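Local coordinates for Thiol:disulfide interchange protein DsbA (Neisseria meningitidis MC58, PDB 3HZ8) that probably acts as a periplasmic thiol-disulfide oxidoreductase of the DsbA subfamily, passing disulfide bonds to proteins through a redox-active cysteine pair, at residues Leu73-Ala78 / Glu135-Ala140; Asp81-Asp86 / Lys125-Ala130. The protein carries 1 engineered substitution. All coordinates share one frame; numbering follows the deposited sequence. Where two conformers were deposited one is given.

Interaction 1: Leu73-Ala78 / Glu135-Ala140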
loop_
_atom_site.group_PDB
_atom_site.type_symbol
_atom_site.label_atom_id
_atom_site.label_comp_id
_atom_site.label_asym_id
_atom_site.label_seq_id
_atom_site.Cartn_x
_atom_site.Cartn_y
_atom_site.Cartn_z
ATOM N N LEU A 73 -2.070 12.272 6.003
ATOM C CA LEU A 73 -1.123 11.200 5.713
ATOM C C LEU A 73 -1.519 10.435 4.464
ATOM O O LEU A 73 -0.664 10.013 3.698
ATOM C CB LEU A 73 -1.008 10.237 6.903
ATOM C CG LEU A 73 -0.399 10.802 8.194
ATOM C CD1 LEU A 73 -0.439 9.763 9.330
ATOM C CD2 LEU A 73 1.036 11.344 7.951
ATOM N N ALA A 74 -2.820 10.234 4.266
ATOM C CA ALA A 74 -3.301 9.631 3.024
ATOM C C ALA A 74 -2.986 10.522 1.808
ATOM O O ALA A 74 -2.600 10.009 0.744
ATOM C CB ALA A 74 -4.787 9.309 3.122
ATOM N N ARG A 75 -3.116 11.846 1.958
ATOM C CA ARG A 75 -2.741 12.765 0.881
ATOM C C ARG A 75 -1.240 12.694 0.566
ATOM O O ARG A 75 -0.838 12.783 -0.606
ATOM C CB ARG A 75 -3.146 14.200 1.221
ATOM C CG ARG A 75 -3.223 15.074 -0.022
ATOM C CD ARG A 75 -3.827 16.448 0.233
ATOM N NE ARG A 75 -3.988 17.129 -1.043
ATOM C CZ ARG A 75 -4.439 18.372 -1.191
ATOM N NH1 ARG A 75 -4.777 19.091 -0.129
ATOM N NH2 ARG A 75 -4.542 18.893 -2.415
ATOM N N LEU A 76 -0.415 12.545 1.604
ATOM C CA LEU A 76 1.018 12.270 1.408
ATOM C C LEU A 76 1.246 10.981 0.623
ATOM O O LEU A 76 2.065 10.963 -0.299
ATOM C CB LEU A 76 1.760 12.207 2.748
ATOM C CG LEU A 76 3.247 11.832 2.688
ATOM C CD1 LEU A 76 4.020 12.727 1.724
ATOM C CD2 LEU A 76 3.865 11.817 4.066
ATOM N N ALA A 77 0.564 9.899 1.011
ATOM C CA ALA A 77 0.709 8.621 0.298
ATOM C C ALA A 77 0.332 8.799 -1.175
ATOM O O ALA A 77 1.042 8.310 -2.081
ATOM C CB ALA A 77 -0.143 7.544 0.952
ATOM N N ALA A 78 -0.770 9.511 -1.411
ATOM C CA ALA A 78 -1.222 9.824 -2.763
ATOM C C ALA A 78 -0.123 10.572 -3.516
ATOM O O ALA A 78 0.225 10.202 -4.634
ATOM C CB ALA A 78 -2.488 10.646 -2.704
ATOM N N GLU A 135 -5.485 16.176 -7.621
ATOM C CA GLU A 135 -5.362 14.701 -7.761
ATOM C C GLU A 135 -5.150 14.053 -6.384
ATOM O O GLU A 135 -5.868 13.110 -6.024
ATOM C CB GLU A 135 -4.263 14.293 -8.784
ATOM C CG GLU A 135 -4.175 12.758 -9.097
ATOM C CD GLU A 135 -3.016 12.325 -10.041
ATOM O OE1 GLU A 135 -2.600 13.103 -10.922
ATOM O OE2 GLU A 135 -2.517 11.177 -9.906
ATOM N N SER A 136 -4.213 14.588 -5.595
ATOM C CA SER A 136 -3.912 14.010 -4.276
ATOM C C SER A 136 -5.084 14.082 -3.280
ATOM O O SER A 136 -5.279 13.167 -2.475
ATOM C CB SER A 136 -2.629 14.602 -3.686
ATOM O OG SER A 136 -2.810 15.935 -3.243
ATOM N N GLN A 137 -5.883 15.147 -3.345
ATOM C CA GLN A 137 -7.057 15.269 -2.485
ATOM C C GLN A 137 -8.090 14.190 -2.826
ATOM O O GLN A 137 -8.761 13.652 -1.940
ATOM C CB GLN A 137 -7.680 16.672 -2.600
ATOM C CG GLN A 137 -8.848 16.932 -1.643
ATOM C CD GLN A 137 -9.251 18.408 -1.528
ATOM O OE1 GLN A 137 -8.437 19.311 -1.732
ATOM N NE2 GLN A 137 -10.512 18.649 -1.179
ATOM N N ALA A 138 -8.193 13.872 -4.114
ATOM C CA ALA A 138 -9.133 12.856 -4.570
ATOM C C ALA A 138 -8.587 11.431 -4.387
ATOM O O ALA A 138 -9.370 10.514 -4.146
ATOM C CB ALA A 138 -9.548 13.113 -5.997
ATOM N N ARG A 139 -7.274 11.236 -4.533
ATOM C CA ARG A 139 -6.650 9.955 -4.151
ATOM C C ARG A 139 -6.871 9.667 -2.637
ATOM O O ARG A 139 -7.180 8.532 -2.259
ATOM C CB ARG A 139 -5.162 9.890 -4.540
ATOM C CG ARG A 139 -4.809 9.521 -6.028
ATOM C CD ARG A 139 -3.305 9.733 -6.232
ATOM N NE ARG A 139 -2.765 9.596 -7.595
ATOM C CZ ARG A 139 -2.072 8.544 -8.024
ATOM N NH1 ARG A 139 -1.900 7.499 -7.224
ATOM N NH2 ARG A 139 -1.560 8.533 -9.258
ATOM N N ALA A 140 -6.749 10.689 -1.782
ATOM C CA ALA A 140 -6.916 10.528 -0.321
ATOM C C ALA A 140 -8.358 10.236 0.116
ATOM O O ALA A 140 -8.598 9.418 1.019
ATOM C CB ALA A 140 -6.376 11.765 0.419
HETATM O O HOH W 1 -6.567 20.748 -2.783
#

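Interaction 2: Asp81-Asp86 / Lys125-Ala130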
loop_
_atom_site.group_PDB
_atom_site.type_symbol
_atom_site.label_atom_id
_atom_site.label_comp_id
_atom_site.label_asym_id
_atom_site.label_seq_id
_atom_site.Cartn_x
_atom_site.Cartn_y
_atom_site.Cartn_z
ATOM N N ASP A 81 2.793 8.372 -4.514
ATOM C CA ASP A 81 2.396 7.532 -5.634
ATOM C C ASP A 81 2.487 8.301 -6.950
ATOM O O ASP A 81 2.997 7.772 -7.944
ATOM C CB ASP A 81 0.983 6.991 -5.418
ATOM C CG ASP A 81 0.899 5.507 -5.626
ATOM O OD1 ASP A 81 1.901 4.895 -6.063
ATOM O OD2 ASP A 81 -0.185 4.956 -5.338
ATOM N N MET A 82 2.026 9.557 -6.922
ATOM C CA MET A 82 1.998 10.445 -8.085
ATOM C C MET A 82 3.405 10.857 -8.535
ATOM O O MET A 82 3.914 10.411 -9.567
ATOM C CB MET A 82 1.181 11.710 -7.757
ATOM C CG MET A 82 -0.302 11.480 -7.498
ATOM S SD MET A 82 -1.216 12.873 -6.786
ATOM C CE MET A 82 -0.825 14.150 -7.987
ATOM N N ALA A 83 4.014 11.728 -7.745
ATOM C CA ALA A 83 5.263 12.385 -8.109
ATOM C C ALA A 83 6.512 11.530 -7.953
ATOM O O ALA A 83 7.556 11.825 -8.548
ATOM C CB ALA A 83 5.408 13.633 -7.307
ATOM N N ALA A 84 6.423 10.487 -7.141
ATOM C CA ALA A 84 7.583 9.659 -6.877
ATOM C C ALA A 84 7.401 8.226 -7.363
ATOM O O ALA A 84 8.044 7.315 -6.839
ATOM C CB ALA A 84 7.937 9.688 -5.386
ATOM N N ALA A 85 6.543 8.024 -8.366
ATOM C CA ALA A 85 6.285 6.674 -8.886
ATOM C C ALA A 85 7.577 5.911 -9.206
ATOM O O ALA A 85 7.689 4.725 -8.883
ATOM C CB ALA A 85 5.358 6.720 -10.107
ATOM N N ASP A 86 8.555 6.598 -9.807
ATOM C CA ASP A 86 9.816 5.953 -10.228
ATOM C C ASP A 86 10.807 5.663 -9.092
ATOM O O ASP A 86 11.743 4.869 -9.259
ATOM C CB ASP A 86 10.505 6.746 -11.352
ATOM C CG ASP A 86 11.650 5.966 -12.016
ATOM O OD1 ASP A 86 11.572 4.716 -12.109
ATOM O OD2 ASP A 86 12.636 6.602 -12.451
ATOM N N LYS A 125 10.422 18.180 -3.867
ATOM C CA LYS A 125 9.667 19.279 -4.479
ATOM C C LYS A 125 8.539 18.801 -5.392
ATOM O O LYS A 125 7.465 19.403 -5.401
ATOM C CB LYS A 125 10.593 20.264 -5.217
ATOM C CG LYS A 125 11.612 20.947 -4.302
ATOM C CD LYS A 125 12.468 21.996 -5.028
ATOM C CE LYS A 125 13.355 21.397 -6.115
ATOM N NZ LYS A 125 14.491 20.610 -5.553
ATOM N N LYS A 126 8.776 17.718 -6.145
ATOM C CA LYS A 126 7.728 17.156 -7.011
ATOM C C LYS A 126 6.605 16.520 -6.199
ATOM O O LYS A 126 5.435 16.656 -6.554
ATOM C CB LYS A 126 8.288 16.167 -8.044
ATOM C CG LYS A 126 9.007 16.829 -9.240
ATOM C CD LYS A 126 8.117 17.805 -10.006
ATOM C CE LYS A 126 8.687 18.136 -11.401
ATOM N NZ LYS A 126 10.094 18.666 -11.377
ATOM N N VAL A 127 6.969 15.846 -5.108
ATOM C CA VAL A 127 5.974 15.266 -4.200
ATOM C C VAL A 127 5.167 16.382 -3.510
ATOM O O VAL A 127 3.949 16.292 -3.380
ATOM C CB VAL A 127 6.606 14.285 -3.197
ATOM C CG1 VAL A 127 5.565 13.800 -2.184
ATOM C CG2 VAL A 127 7.206 13.079 -3.950
ATOM N N LEU A 128 5.849 17.458 -3.118
ATOM C CA LEU A 128 5.141 18.640 -2.619
ATOM C C LEU A 128 4.119 19.187 -3.636
ATOM O O LEU A 128 2.977 19.454 -3.284
ATOM C CB LEU A 128 6.136 19.731 -2.209
ATOM C CG LEU A 128 5.497 21.024 -1.689
ATOM C CD1 LEU A 128 4.508 20.783 -0.541
ATOM C CD2 LEU A 128 6.576 22.055 -1.303
ATOM N N ALA A 129 4.534 19.328 -4.897
ATOM C CA ALA A 129 3.616 19.766 -5.951
ATOM C C ALA A 129 2.420 18.831 -6.102
ATOM O O ALA A 129 1.295 19.281 -6.272
ATOM C CB ALA A 129 4.352 19.919 -7.286
ATOM N N ALA A 130 2.687 17.529 -6.031
ATOM C CA ALA A 130 1.626 16.533 -6.076
ATOM C C ALA A 130 0.681 16.674 -4.882
ATOM O O ALA A 130 -0.532 16.556 -5.047
ATOM C CB ALA A 130 2.208 15.121 -6.135
#

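Interaction 1: Leu73-Ala78 / Glu135-Ala140
The helical segments 73-78 and 135-140 cross at 118°, their axes 7.9 Å apart at closest approach, the CA atoms of Arg-75 and Ala-140, and of Ala-78 and Ser-136, being the nearest across the pair. Small residues allow this closeness. The methyl of Ala-140 rests against the first helix, its CB 3.6 Å from Arg-75 N and 4.0 Å from Ala-74 CB. At the other end Ala-78 CB abuts the base of Arg-139, 3.3 Å from its CB, a tight fit. Arg-75 supplies the polar part of the contact. With CG pointing opposite the backbone N (chi1 -160°) and the chain extended to NE, it runs past Ser-136 and Gln-137 and brings NE to Ser-136 OG. This hydrogen bond is 2.8 Å long and fairly straight, with an N-H...O angle of 162°, and OG lies close to the guanidinium plane. Gln-137 CB sits over one face of the same group, offset toward its rim. One water links the two side chains farther out, accepting from Arg-75 NH2 and donating to Gln-137 OE1.

Helix 71-83 belongs to the helical insertion of the DsbA fold, and helix 134-149 leads from it back to strand 157-160 of the thioredoxin framework. At the start of helix 134-149, the carbonyl oxygens of Ala-130, Tyr-131 and Ser-133 lie within bonding distance of the Ser-136 hydroxyl, which has a single proton to share among them, while Arg-75 NH2 reaches Ser-133 O and the arginine makes a cation-pi contact with Tyr-131. Arg-75 thus ties helix 71-83 to the turn between two successive helices. Beside Ala-78, Arg-139 is held by its own helix: NE and NH2 both grip Glu-135 OE2, side-on and within the guanidinium plane, with NE at 2.8 Å from that oxygen.

Interaction 2: Asp81-Asp86 / Lys125-Ala130
Ala-83 projects its methyl group onto the backbone of helix 124-132, bringing CB to 3.1 Å from Lys-126 O, a tight approach, and to 3.5 Å from Val-127 N. Around this methyl lie Lys-126 CB, Val-127 CG2 and Ala-130 CB, the last at 3.7 Å from Ala-83 CB. Val-127 uses a single branch here: CG2, beside the backbone N while CG1 lies opposite it (chi1 175°), touches both Ala-83 CB and Ala-84 CB, the latter at 3.8 Å. On the other flank Met-82 lies along Ala-130. It is modelled in two conformers; in one of them the chain bends at the last torsion (chi3 55°) and CE lies 3.7 Å from Ala-130 CB, so this contact is less certain than those of Ala-83. The contact between the segments is therefore made by apolar groups and backbone, and Lys-126 contributes the root of its side chain while its end leads away.

These residues join the C-terminal end of helix 71-83 to helix 124-132, two members of the helical insertion that distinguishes DsbA from thioredoxin itself. Ala-84 is the first residue to leave helical geometry, so Val-127 packs where the first helix gives way to the connection leading to helix 88-101. One turn earlier in helix 71-83, Ala-79 meets both Val-127 and Ala-130, while Leu-116 of helix 109-118 and Phe-122 also pack on Val-127, placing it among several elements of the helical region. Ala-130 O accepts a hydrogen bond from the hydroxyl of Ser-133.

Both interactions use helix 71-83, interaction 1 through its middle and interaction 2 through its C-terminal end, and their other partners, helices 134-149 and 124-132, follow each other in the chain. Interaction 2 is nested within the loop that interaction 1 closes, and their centres lie about 11 Å apart. Each is partly buried, with interaction 2 farther from the centre of the chain. Interaction 1 combines alanine packing with an arginine-serine hydrogen bond and a water bridge, whereas interaction 2 relies on methyl groups and a methionine. They meet at Ser-136, whose hydroxyl lies close to Ala-130 O, and less certainly at Met-82, beside Glu-135 and Arg-139.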